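Local coordinates for hypothetical protein Atu0741 (PDB 1ZHV) that is of unknown function but carries ACT-type domains, a fold that in many relatives binds small regulatory ligands such as amino acids, at residues 7-12 and 62-67; 89-94 and 104-109; 11-16 and 46-51; 80-85 and 116-121. One frame throughout, in Å; residues are numbered along the deposited sequence.

Interaction 1: 7-12 and 62-67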
loop_
_atom_site.group_PDB
_atom_site.type_symbol
_atom_site.label_atom_id
_atom_site.label_comp_id
_atom_site.label_asym_id
_atom_site.label_seq_id
_atom_site.Cartn_x
_atom_site.Cartn_y
_atom_site.Cartn_z
ATOM N N LYS A 7 9.649 3.679 -1.419
ATOM C CA LYS A 7 9.330 5.093 -1.537
ATOM C C LYS A 7 7.926 5.362 -1.020
ATOM O O LYS A 7 6.950 4.806 -1.520
ATOM C CB LYS A 7 9.435 5.511 -3.004
ATOM C CG LYS A 7 9.117 6.963 -3.279
ATOM C CD LYS A 7 9.182 7.254 -4.769
ATOM C CE LYS A 7 8.913 8.725 -5.047
ATOM N NZ LYS A 7 8.958 9.028 -6.506
ATOM N N ILE A 8 7.821 6.226 -0.019
ATOM C CA ILE A 8 6.516 6.529 0.533
ATOM C C ILE A 8 5.728 7.406 -0.434
ATOM O O ILE A 8 6.306 8.189 -1.193
ATOM C CB ILE A 8 6.657 7.245 1.905
ATOM C CG1 ILE A 8 5.338 7.171 2.676
ATOM C CG2 ILE A 8 7.046 8.708 1.699
ATOM C CD1 ILE A 8 5.443 7.652 4.108
ATOM N N LEU A 9 4.411 7.231 -0.439
ATOM C CA LEU A 9 3.535 8.050 -1.267
ATOM C C LEU A 9 2.829 9.028 -0.340
ATOM O O LEU A 9 2.604 8.735 0.838
ATOM C CB LEU A 9 2.477 7.203 -1.997
ATOM C CG LEU A 9 2.872 6.376 -3.221
ATOM C CD1 LEU A 9 3.835 5.268 -2.817
ATOM C CD2 LEU A 9 1.614 5.778 -3.842
ATOM N N ASN A 10 2.491 10.190 -0.885
ATOM C CA ASN A 10 1.785 11.212 -0.134
ATOM C C ASN A 10 0.313 10.819 -0.039
ATOM O O ASN A 10 -0.178 10.054 -0.873
ATOM C CB ASN A 10 1.893 12.570 -0.843
ATOM C CG ASN A 10 1.206 13.674 -0.074
ATOM O OD1 ASN A 10 1.525 13.912 1.089
ATOM N ND2 ASN A 10 0.251 14.343 -0.707
ATOM N N GLY A 11 -0.378 11.319 0.983
ATOM C CA GLY A 11 -1.798 11.040 1.117
ATOM C C GLY A 11 -2.221 9.907 2.029
ATOM O O GLY A 11 -1.454 8.991 2.336
ATOM N N SER A 12 -3.474 9.981 2.460
ATOM C CA SER A 12 -4.060 8.982 3.329
ATOM C C SER A 12 -4.934 8.080 2.466
ATOM O O SER A 12 -5.764 8.562 1.690
ATOM C CB SER A 12 -4.891 9.667 4.417
ATOM O OG SER A 12 -5.507 8.712 5.254
ATOM N N TRP A 62 -4.669 4.417 5.996
ATOM C CA TRP A 62 -3.512 3.676 5.502
ATOM C C TRP A 62 -2.510 4.551 4.760
ATOM O O TRP A 62 -2.861 5.587 4.192
ATOM C CB TRP A 62 -3.952 2.537 4.576
ATOM C CG TRP A 62 -4.794 1.502 5.238
ATOM C CD1 TRP A 62 -6.099 1.623 5.622
ATOM C CD2 TRP A 62 -4.390 0.179 5.598
ATOM N NE1 TRP A 62 -6.534 0.455 6.199
ATOM C CE2 TRP A 62 -5.505 -0.449 6.199
ATOM C CE3 TRP A 62 -3.192 -0.538 5.474
ATOM C CZ2 TRP A 62 -5.458 -1.762 6.674
ATOM C CZ3 TRP A 62 -3.144 -1.844 5.946
ATOM C CH2 TRP A 62 -4.273 -2.444 6.539
ATOM N N SER A 63 -1.255 4.110 4.770
ATOM C CA SER A 63 -0.157 4.795 4.093
ATOM C C SER A 63 0.394 3.809 3.069
ATOM O O SER A 63 0.436 2.602 3.326
ATOM C CB SER A 63 0.939 5.182 5.088
ATOM O OG SER A 63 0.458 6.132 6.028
ATOM N N CYS A 64 0.825 4.325 1.922
ATOM C CA CYS A 64 1.324 3.487 0.840
ATOM C C CYS A 64 2.791 3.698 0.484
ATOM O O CYS A 64 3.293 4.825 0.495
ATOM C CB CYS A 64 0.456 3.723 -0.399
ATOM S SG CYS A 64 0.750 2.603 -1.774
ATOM N N PHE A 65 3.465 2.593 0.169
ATOM C CA PHE A 65 4.875 2.595 -0.231
ATOM C C PHE A 65 5.013 1.870 -1.557
ATOM O O PHE A 65 4.342 0.868 -1.797
ATOM C CB PHE A 65 5.762 1.839 0.764
ATOM C CG PHE A 65 5.984 2.550 2.056
ATOM C CD1 PHE A 65 5.082 2.414 3.101
ATOM C CD2 PHE A 65 7.119 3.336 2.240
ATOM C CE1 PHE A 65 5.307 3.046 4.322
ATOM C CE2 PHE A 65 7.354 3.973 3.456
ATOM C CZ PHE A 65 6.449 3.828 4.498
ATOM N N LYS A 66 5.901 2.366 -2.408
ATOM C CA LYS A 66 6.157 1.725 -3.686
ATOM C C LYS A 66 7.506 1.020 -3.602
ATOM O O LYS A 66 8.466 1.586 -3.077
ATOM C CB LYS A 66 6.216 2.767 -4.803
ATOM C CG LYS A 66 6.539 2.178 -6.172
ATOM C CD LYS A 66 6.688 3.281 -7.204
ATOM C CE LYS A 66 8.038 3.954 -7.083
ATOM N NZ LYS A 66 9.130 3.026 -7.493
ATOM N N PHE A 67 7.573 -0.223 -4.080
ATOM C CA PHE A 67 8.849 -0.942 -4.113
ATOM C C PHE A 67 9.530 -0.308 -5.332
ATOM O O PHE A 67 8.980 -0.340 -6.437
ATOM C CB PHE A 67 8.646 -2.441 -4.367
ATOM C CG PHE A 67 8.230 -3.232 -3.150
ATOM C CD1 PHE A 67 7.167 -2.825 -2.353
ATOM C CD2 PHE A 67 8.870 -4.429 -2.844
ATOM C CE1 PHE A 67 6.749 -3.604 -1.275
ATOM C CE2 PHE A 67 8.461 -5.212 -1.771
ATOM C CZ PHE A 67 7.396 -4.800 -0.983
HETATM O O HOH W 1 0.567 7.118 1.596
HETATM O O HOH W 2 0.005 8.719 4.821
#
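Leu-9 leans over the backbone of strand 57-67. Its CB lies 3.5 Å from Cys-64 O, and CG stays near the same oxygen. CD1 lies 3.4 Å from Cys-64 O and reaches on to the peptide between Phe-65 and Lys-66, 3.6 Å from Lys-66 N, while CD2 ends 3.9 Å from Cys-64 SG. CG sits beside the backbone N (chi1 -76°), which carries both methyls across the neighbouring strand. On the face bearing Ile-8 and Phe-65, a non-hydrogen-bonded antiparallel pair, CG1 of the isoleucine packs over the phenylalanine ring, offset toward the rim, at 4.1 Å from its centroid; Leu-111 of helix 111-120 touches both side chains. Lys-7 and Lys-66 form the adjoining hydrogen-bonded pair, with Lys-66 N to Lys-7 O at 2.8 Å. Their aliphatic stems meet on the other face, yet Lys-7 NZ and Lys-66 NZ stay 6.1 Å apart, as suits like charges near solvent. Past Leu-9 the segments separate, and a water takes over, donating to Leu-9 O and Gly-11 O and accepting from Cys-64 N. The chemistry implies a sheet with two unlike faces, apolar beneath helix 111-120 and charged at the lysines, with water satisfying backbone groups where direct pairing stops.

Interaction 2: 89-94 and 104-109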
loop_
_atom_site.group_PDB
_atom_site.type_symbol
_atom_site.label_atom_id
_atom_site.label_comp_id
_atom_site.label_asym_id
_atom_site.label_seq_id
_atom_site.Cartn_x
_atom_site.Cartn_y
_atom_site.Cartn_z
ATOM N N ASN A 89 6.342 -8.798 13.602
ATOM C CA ASN A 89 6.334 -7.827 14.689
ATOM C C ASN A 89 5.018 -7.073 14.893
ATOM O O ASN A 89 5.006 -5.908 15.290
ATOM C CB ASN A 89 7.507 -6.856 14.515
ATOM C CG ASN A 89 8.850 -7.522 14.785
ATOM O OD1 ASN A 89 9.131 -7.946 15.912
ATOM N ND2 ASN A 89 9.675 -7.637 13.756
ATOM N N GLY A 90 3.908 -7.752 14.616
ATOM C CA GLY A 90 2.594 -7.167 14.821
ATOM C C GLY A 90 2.101 -6.076 13.890
ATOM O O GLY A 90 1.149 -5.367 14.224
ATOM N N ILE A 91 2.726 -5.925 12.728
ATOM C CA ILE A 91 2.289 -4.897 11.792
ATOM C C ILE A 91 1.492 -5.523 10.652
ATOM O O ILE A 91 2.002 -6.363 9.916
ATOM C CB ILE A 91 3.492 -4.120 11.204
ATOM C CG1 ILE A 91 4.327 -3.520 12.343
ATOM C CG2 ILE A 91 2.997 -3.023 10.261
ATOM C CD1 ILE A 91 5.440 -2.615 11.883
ATOM N N GLY A 92 0.233 -5.122 10.524
ATOM C CA GLY A 92 -0.597 -5.650 9.459
ATOM C C GLY A 92 -0.115 -5.116 8.128
ATOM O O GLY A 92 0.297 -3.955 8.028
ATOM N N ILE A 93 -0.157 -5.963 7.105
ATOM C CA ILE A 93 0.282 -5.570 5.771
ATOM C C ILE A 93 -0.783 -5.784 4.703
ATOM O O ILE A 93 -1.633 -6.667 4.815
ATOM C CB ILE A 93 1.568 -6.331 5.363
ATOM C CG1 ILE A 93 1.323 -7.847 5.334
ATOM C CG2 ILE A 93 2.686 -6.004 6.330
ATOM C CD1 ILE A 93 0.836 -8.376 3.989
ATOM N N PHE A 94 -0.720 -4.959 3.665
ATOM C CA PHE A 94 -1.657 -5.020 2.548
ATOM C C PHE A 94 -0.758 -4.879 1.326
ATOM O O PHE A 94 -0.160 -3.831 1.104
ATOM C CB PHE A 94 -2.653 -3.857 2.647
ATOM C CG PHE A 94 -3.809 -3.958 1.693
ATOM C CD1 PHE A 94 -3.651 -3.628 0.350
ATOM C CD2 PHE A 94 -5.060 -4.382 2.139
ATOM C CE1 PHE A 94 -4.722 -3.717 -0.537
ATOM C CE2 PHE A 94 -6.137 -4.475 1.256
ATOM C CZ PHE A 94 -5.966 -4.140 -0.081
ATOM N N LEU A 104 3.011 -1.535 -1.087
ATOM C CA LEU A 104 2.681 -2.034 0.242
ATOM C C LEU A 104 1.971 -0.953 1.029
ATOM O O LEU A 104 2.394 0.198 1.013
ATOM C CB LEU A 104 3.967 -2.408 1.000
ATOM C CG LEU A 104 3.830 -2.525 2.526
ATOM C CD1 LEU A 104 3.123 -3.820 2.858
ATOM C CD2 LEU A 104 5.191 -2.479 3.199
ATOM N N LEU A 105 0.885 -1.312 1.699
ATOM C CA LEU A 105 0.210 -0.348 2.546
ATOM C C LEU A 105 0.201 -0.892 3.969
ATOM O O LEU A 105 0.101 -2.099 4.191
ATOM C CB LEU A 105 -1.230 -0.090 2.077
ATOM C CG LEU A 105 -1.386 0.618 0.727
ATOM C CD1 LEU A 105 -1.619 -0.419 -0.359
ATOM C CD2 LEU A 105 -2.549 1.608 0.773
ATOM N N VAL A 106 0.358 0.013 4.924
ATOM C CA VAL A 106 0.317 -0.329 6.334
ATOM C C VAL A 106 -0.538 0.766 6.945
ATOM O O VAL A 106 -0.708 1.827 6.342
ATOM C CB VAL A 106 1.720 -0.312 7.006
ATOM C CG1 VAL A 106 2.601 -1.401 6.396
ATOM C CG2 VAL A 106 2.364 1.055 6.856
ATOM N N ARG A 107 -1.095 0.513 8.123
ATOM C CA ARG A 107 -1.906 1.532 8.766
ATOM C C ARG A 107 -0.995 2.709 9.067
ATOM O O ARG A 107 0.171 2.531 9.443
ATOM C CB ARG A 107 -2.541 0.981 10.044
ATOM C CG ARG A 107 -3.556 -0.108 9.765
ATOM C CD ARG A 107 -4.230 -0.622 11.028
ATOM N NE ARG A 107 -5.230 -1.647 10.728
ATOM C CZ ARG A 107 -6.368 -1.418 10.074
ATOM N NH1 ARG A 107 -6.660 -0.197 9.649
ATOM N NH2 ARG A 107 -7.210 -2.415 9.838
ATOM N N SER A 108 -1.520 3.913 8.892
ATOM C CA SER A 108 -0.734 5.108 9.129
ATOM C C SER A 108 -0.184 5.212 10.538
ATOM O O SER A 108 0.887 5.770 10.740
ATOM C CB SER A 108 -1.559 6.346 8.790
ATOM O OG SER A 108 -1.924 6.311 7.419
ATOM N N ASN A 109 -0.905 4.675 11.510
ATOM C CA ASN A 109 -0.431 4.727 12.884
ATOM C C ASN A 109 0.766 3.799 13.092
ATOM O O ASN A 109 1.443 3.876 14.119
ATOM C CB ASN A 109 -1.560 4.366 13.865
ATOM C CG ASN A 109 -2.172 3.010 13.587
ATOM O OD1 ASN A 109 -1.612 2.206 12.850
ATOM N ND2 ASN A 109 -3.321 2.743 14.195
HETATM O O HOH W 3 -0.684 -2.009 9.605
#
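Phe-94 and Leu-105 form an antiparallel hydrogen-bonded pair, and the close packing of this contact gathers around them. Leu-105 N gives a straight bond to Phe-94 O, 2.8 Å long and in the carbonyl plane; the return bond from Phe-94 N to Leu-105 O is bent and weak. Their side chains run side by side in the same direction, with Phe-94 CD1 at 3.9 Å from Leu-105 CD1. With CG anti to the backbone N (chi1 -170°), the flat phenylalanine lies along the branched leucine. On the other face Leu-104 brings CD1 up to the neighbouring segment, 3.9 Å from Ile-93 CB, the two side chains meeting at about a right angle. Toward Gly-92 the fit slackens. Ile-91 CG2 only just meets Val-106 CG1, at 4.2 Å, and no direct backbone bond joins the segments there. Instead a water donates to Gly-92 O at 2.7 Å and accepts from Arg-107 N at 3.0 Å, bridging the gap on the exposed side. Coming from helix 78-87, segment 89-94 joins the sheet only at its end, Phe-94. Leu-86 of that helix touches Ile-91, Ile-93 and Leu-104, helix 111-120 reaches Ile-91 and Val-106 through Thr-114, and Val-46 of strand 43-48 packs against Phe-94 and Leu-105.

Interaction 3: 11-16 and 46-51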
loop_
_atom_site.group_PDB
_atom_site.type_symbol
_atom_site.label_atom_id
_atom_site.label_comp_id
_atom_site.label_asym_id
_atom_site.label_seq_id
_atom_site.Cartn_x
_atom_site.Cartn_y
_atom_site.Cartn_z
ATOM N N GLY A 11 -0.378 11.319 0.983
ATOM C CA GLY A 11 -1.798 11.040 1.117
ATOM C C GLY A 11 -2.221 9.907 2.029
ATOM O O GLY A 11 -1.454 8.991 2.336
ATOM N N SER A 12 -3.474 9.981 2.460
ATOM C CA SER A 12 -4.060 8.982 3.329
ATOM C C SER A 12 -4.934 8.080 2.466
ATOM O O SER A 12 -5.764 8.562 1.690
ATOM C CB SER A 12 -4.891 9.667 4.417
ATOM O OG SER A 12 -5.507 8.712 5.254
ATOM N N TYR A 13 -4.731 6.774 2.594
ATOM C CA TYR A 13 -5.493 5.805 1.821
ATOM C C TYR A 13 -6.513 5.014 2.627
ATOM O O TYR A 13 -6.441 4.928 3.854
ATOM C CB TYR A 13 -4.548 4.828 1.116
ATOM C CG TYR A 13 -3.825 5.446 -0.049
ATOM C CD1 TYR A 13 -2.688 6.231 0.145
ATOM C CD2 TYR A 13 -4.326 5.321 -1.342
ATOM C CE1 TYR A 13 -2.077 6.882 -0.924
ATOM C CE2 TYR A 13 -3.722 5.966 -2.411
ATOM C CZ TYR A 13 -2.603 6.747 -2.195
ATOM O OH TYR A 13 -2.034 7.412 -3.251
ATOM N N GLY A 14 -7.476 4.438 1.916
ATOM C CA GLY A 14 -8.494 3.637 2.563
ATOM C C GLY A 14 -8.827 2.455 1.678
ATOM O O GLY A 14 -8.583 2.502 0.471
ATOM N N ILE A 15 -9.363 1.395 2.277
ATOM C CA ILE A 15 -9.751 0.196 1.540
ATOM C C ILE A 15 -11.273 0.116 1.585
ATOM O O ILE A 15 -11.853 -0.182 2.634
ATOM C CB ILE A 15 -9.207 -1.084 2.196
ATOM C CG1 ILE A 15 -7.747 -0.893 2.621
ATOM C CG2 ILE A 15 -9.348 -2.247 1.230
ATOM C CD1 ILE A 15 -6.805 -0.605 1.504
ATOM N N ALA A 16 -11.916 0.388 0.458
ATOM C CA ALA A 16 -13.369 0.341 0.417
ATOM C C ALA A 16 -13.911 -1.004 -0.021
ATOM O O ALA A 16 -13.280 -1.717 -0.799
ATOM C CB ALA A 16 -13.905 1.435 -0.497
ATOM N N VAL A 46 -8.876 0.371 -3.349
ATOM C CA VAL A 46 -7.912 1.114 -2.553
ATOM C C VAL A 46 -7.670 2.416 -3.300
ATOM O O VAL A 46 -7.366 2.401 -4.491
ATOM C CB VAL A 46 -6.564 0.380 -2.433
ATOM C CG1 VAL A 46 -5.576 1.232 -1.637
ATOM C CG2 VAL A 46 -6.769 -0.969 -1.770
ATOM N N CYS A 47 -7.826 3.541 -2.613
ATOM C CA CYS A 47 -7.588 4.844 -3.222
ATOM C C CYS A 47 -7.534 5.892 -2.127
ATOM O O CYS A 47 -7.750 5.584 -0.955
ATOM C CB CYS A 47 -8.689 5.189 -4.234
ATOM S SG CYS A 47 -10.340 5.486 -3.565
ATOM N N LEU A 48 -7.228 7.126 -2.504
ATOM C CA LEU A 48 -7.158 8.202 -1.527
ATOM C C LEU A 48 -8.496 8.309 -0.805
ATOM O O LEU A 48 -9.553 8.345 -1.434
ATOM C CB LEU A 48 -6.800 9.517 -2.226
ATOM C CG LEU A 48 -5.351 9.580 -2.721
ATOM C CD1 LEU A 48 -5.134 10.813 -3.581
ATOM C CD2 LEU A 48 -4.415 9.596 -1.522
ATOM N N ILE A 49 -8.435 8.334 0.524
ATOM C CA ILE A 49 -9.621 8.419 1.370
ATOM C C ILE A 49 -10.551 9.560 0.979
ATOM O O ILE A 49 -11.772 9.441 1.092
ATOM C CB ILE A 49 -9.231 8.607 2.849
ATOM C CG1 ILE A 49 -8.379 7.426 3.316
ATOM C CG2 ILE A 49 -10.478 8.727 3.704
ATOM C CD1 ILE A 49 -7.998 7.484 4.798
ATOM N N ASP A 50 -9.967 10.660 0.525
ATOM C CA ASP A 50 -10.736 11.833 0.124
ATOM C C ASP A 50 -11.825 11.517 -0.894
ATOM O O ASP A 50 -12.868 12.174 -0.916
ATOM C CB ASP A 50 -9.806 12.899 -0.460
ATOM C CG ASP A 50 -8.742 13.342 0.519
ATOM O OD1 ASP A 50 -9.092 13.662 1.676
ATOM O OD2 ASP A 50 -7.554 13.386 0.128
ATOM N N ARG A 51 -11.583 10.517 -1.735
ATOM C CA ARG A 51 -12.548 10.140 -2.766
ATOM C C ARG A 51 -13.568 9.093 -2.337
ATOM O O ARG A 51 -14.517 8.823 -3.069
ATOM C CB ARG A 51 -11.821 9.628 -4.015
ATOM C CG ARG A 51 -10.920 10.646 -4.687
ATOM C CD ARG A 51 -10.845 10.404 -6.185
ATOM N NE ARG A 51 -10.208 9.139 -6.550
ATOM C CZ ARG A 51 -8.900 8.901 -6.477
ATOM N NH1 ARG A 51 -8.071 9.843 -6.045
ATOM N NH2 ARG A 51 -8.416 7.728 -6.862
HETATM O O HOH W 4 -4.746 12.432 1.218
#
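Tyr-13 and Leu-48 meet at the apolar centre, where Leu-48 CD2 sits over one face of the phenol ring, 3.7 Å from its centroid and displaced toward the rim at CZ. This CH-pi contact is possible because both residues, a non-hydrogen-bonded pair whose CB atoms diverge, fold back across the join: each has CG beside its backbone N, with chi1 -73° in the tyrosine and -71° in the leucine. A broad ring suits this place, since its CD2 also lies 3.4 Å from Cys-47 C, against the peptide of the opposite strand; the hydroxyl is hydrogen-bonded to Phe-33 N. Two pairs further along, Ile-15 and Val-46 lie side by side, and CD1 of the isoleucine presses tightly on Val-46 CG2 at 3.3 Å. Between these pairs Gly-14 faces Cys-47 in a hydrogen-bonded antiparallel pair. Gly-14 N reaches Cys-47 O at 3.1 Å, and the bond back to Gly-14 O is long and weak. Farther out, Ile-49 N, at the start of a 3-10 turn, bonds Ser-12 O at 2.9 Å, holding the turn to the strand. At the polar edge a water accepts from Ser-12 N at 3.0 Å and donates to Asp-50 OD2. The chemistry implies an antiparallel pairing of two strands not consecutive in the chain, cemented by apolar contacts inside and finished by a water-linked carboxylate at the rim of the ACT-related N-terminal region.

Interaction 4: 80-85 and 116-121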
loop_
_atom_site.group_PDB
_atom_site.type_symbol
_atom_site.label_atom_id
_atom_site.label_comp_id
_atom_site.label_asym_id
_atom_site.label_seq_id
_atom_site.Cartn_x
_atom_site.Cartn_y
_atom_site.Cartn_z
ATOM N N LEU A 80 8.742 -11.047 0.371
ATOM C CA LEU A 80 9.017 -11.707 1.640
ATOM C C LEU A 80 9.988 -10.902 2.504
ATOM O O LEU A 80 9.753 -10.711 3.698
ATOM C CB LEU A 80 9.596 -13.106 1.391
ATOM C CG LEU A 80 10.078 -13.885 2.620
ATOM C CD1 LEU A 80 8.902 -14.240 3.514
ATOM C CD2 LEU A 80 10.793 -15.152 2.162
ATOM N N SER A 81 11.067 -10.424 1.891
ATOM C CA SER A 81 12.090 -9.674 2.616
ATOM C C SER A 81 11.531 -8.426 3.285
ATOM O O SER A 81 12.037 -7.986 4.321
ATOM C CB SER A 81 13.235 -9.272 1.673
ATOM O OG SER A 81 12.879 -8.173 0.849
ATOM N N VAL A 82 10.478 -7.867 2.703
ATOM C CA VAL A 82 9.872 -6.664 3.248
ATOM C C VAL A 82 8.784 -6.954 4.281
ATOM O O VAL A 82 8.777 -6.366 5.358
ATOM C CB VAL A 82 9.296 -5.777 2.109
ATOM C CG1 VAL A 82 8.468 -4.641 2.686
ATOM C CG2 VAL A 82 10.439 -5.204 1.289
ATOM N N ILE A 83 7.879 -7.878 3.979
ATOM C CA ILE A 83 6.809 -8.157 4.929
ATOM C C ILE A 83 7.197 -9.010 6.133
ATOM O O ILE A 83 6.541 -8.942 7.171
ATOM C CB ILE A 83 5.576 -8.788 4.236
ATOM C CG1 ILE A 83 5.906 -10.185 3.717
ATOM C CG2 ILE A 83 5.103 -7.877 3.103
ATOM C CD1 ILE A 83 4.673 -10.987 3.331
ATOM N N SER A 84 8.265 -9.796 6.022
ATOM C CA SER A 84 8.667 -10.638 7.151
ATOM C C SER A 84 8.915 -9.831 8.430
ATOM O O SER A 84 8.369 -10.153 9.489
ATOM C CB SER A 84 9.919 -11.445 6.802
ATOM O OG SER A 84 10.258 -12.318 7.872
ATOM N N PRO A 85 9.743 -8.775 8.357
ATOM C CA PRO A 85 9.984 -7.994 9.579
ATOM C C PRO A 85 8.752 -7.273 10.116
ATOM O O PRO A 85 8.674 -6.959 11.304
ATOM C CB PRO A 85 11.103 -7.034 9.172
ATOM C CG PRO A 85 10.968 -6.934 7.681
ATOM C CD PRO A 85 10.623 -8.334 7.262
ATOM N N ASP A 116 11.201 1.919 11.271
ATOM C CA ASP A 116 12.281 1.419 12.122
ATOM C C ASP A 116 12.583 -0.041 11.803
ATOM O O ASP A 116 13.743 -0.427 11.675
ATOM C CB ASP A 116 11.930 1.531 13.612
ATOM C CG ASP A 116 11.949 2.958 14.117
ATOM O OD1 ASP A 116 12.657 3.799 13.520
ATOM O OD2 ASP A 116 11.271 3.232 15.128
ATOM N N LEU A 117 11.533 -0.846 11.670
ATOM C CA LEU A 117 11.695 -2.263 11.385
ATOM C C LEU A 117 12.309 -2.531 10.020
ATOM O O LEU A 117 13.161 -3.405 9.889
ATOM C CB LEU A 117 10.349 -2.980 11.495
ATOM C CG LEU A 117 9.746 -3.029 12.904
ATOM C CD1 LEU A 117 8.325 -3.548 12.819
ATOM C CD2 LEU A 117 10.592 -3.911 13.815
ATOM N N LEU A 118 11.890 -1.782 9.008
ATOM C CA LEU A 118 12.434 -1.994 7.674
ATOM C C LEU A 118 13.897 -1.563 7.583
ATOM O O LEU A 118 14.701 -2.221 6.924
ATOM C CB LEU A 118 11.593 -1.258 6.630
ATOM C CG LEU A 118 10.182 -1.831 6.469
ATOM C CD1 LEU A 118 9.400 -1.007 5.462
ATOM C CD2 LEU A 118 10.269 -3.286 6.020
ATOM N N ALA A 119 14.250 -0.467 8.244
ATOM C CA ALA A 119 15.638 -0.014 8.216
ATOM C C ALA A 119 16.532 -1.042 8.906
ATOM O O ALA A 119 17.598 -1.394 8.400
ATOM C CB ALA A 119 15.769 1.338 8.897
ATOM N N ASN A 120 16.098 -1.536 10.060
ATOM C CA ASN A 120 16.889 -2.526 10.783
ATOM C C ASN A 120 17.081 -3.783 9.933
ATOM O O ASN A 120 18.106 -4.461 10.031
ATOM C CB ASN A 120 16.215 -2.878 12.116
ATOM C CG ASN A 120 16.342 -1.760 13.153
ATOM O OD1 ASN A 120 15.795 -1.852 14.256
ATOM N ND2 ASN A 120 17.070 -0.705 12.803
ATOM N N ALA A 121 16.097 -4.071 9.082
ATOM C CA ALA A 121 16.146 -5.238 8.203
ATOM C C ALA A 121 17.044 -5.008 6.981
ATOM O O ALA A 121 17.220 -5.901 6.148
ATOM C CB ALA A 121 14.729 -5.613 7.762
#
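Pro-85 and Leu-118 meet where the two helices of an ACT-type alpha/beta unit, 78-87 and 111-120, pack beside each other. The short segments cross at 129° between their N-to-C directions, and their axes come no closer than 9.3 Å. Apolar contact between side chains does most of the joining. The compact proline ring presents CG to two partners, lying 4.1 Å from Leu-118 CD2 and 4.0 Å from Ala-121 CB; proline and leucine approach at about a right angle. Alanine suits its place because a single methyl meets the ring just beyond the end of helix 111-120. Val-82, one turn before the proline, offers CG1 to the same leucine methyl at 4.0 Å. Its CG1 is anti to the backbone N (chi1 171°), and the beta-branch keeps the other methyl for Phe-67 of strand 57-67.

Contacts of side chains with backbone oxygens form a second kind. Leu-118 CD2 approaches Val-82 O at 3.5 Å; this is a van der Waals contact, and no hydrogen bond joins the two segments. The polar bonding runs elsewhere. Proline has no N-H to give to the preceding turn, and helix 78-87 is kinked there. Ser-84 N bonds Leu-80 O in the first helix, and Ala-121 N, just past the second, bonds back to Leu-117 O. Leu-6 of strand 5-8 touches both Val-82 and Leu-118, tying the helix pair to the sheet. Pro-85 O itself, 3.7 Å from Leu-117 CD1, accepts a hydrogen bond from Asn-89 ND2.

Interactions 1, 2 and 3 lie on one mixed sheet, in which strand 57-67 is flanked by strands 5-8, 13-18 and 102-107; interaction 4 joins two helices. Interactions 1 and 3 start from the same part of the chain, sharing Gly-11 and Ser-12, and their centres are 11 Å apart. Interaction 2 follows both and is nested inside the loop closed by interaction 4, also about 11 Å away between centres. Interactions 3 and 4 belong to different ACT-related ranges and lie about 24 Å apart between centres, on opposite sides of the chain's centre. Strand 57-67 therefore connects the N-terminal region with the helix-bearing ACT domain in a single continuous fold.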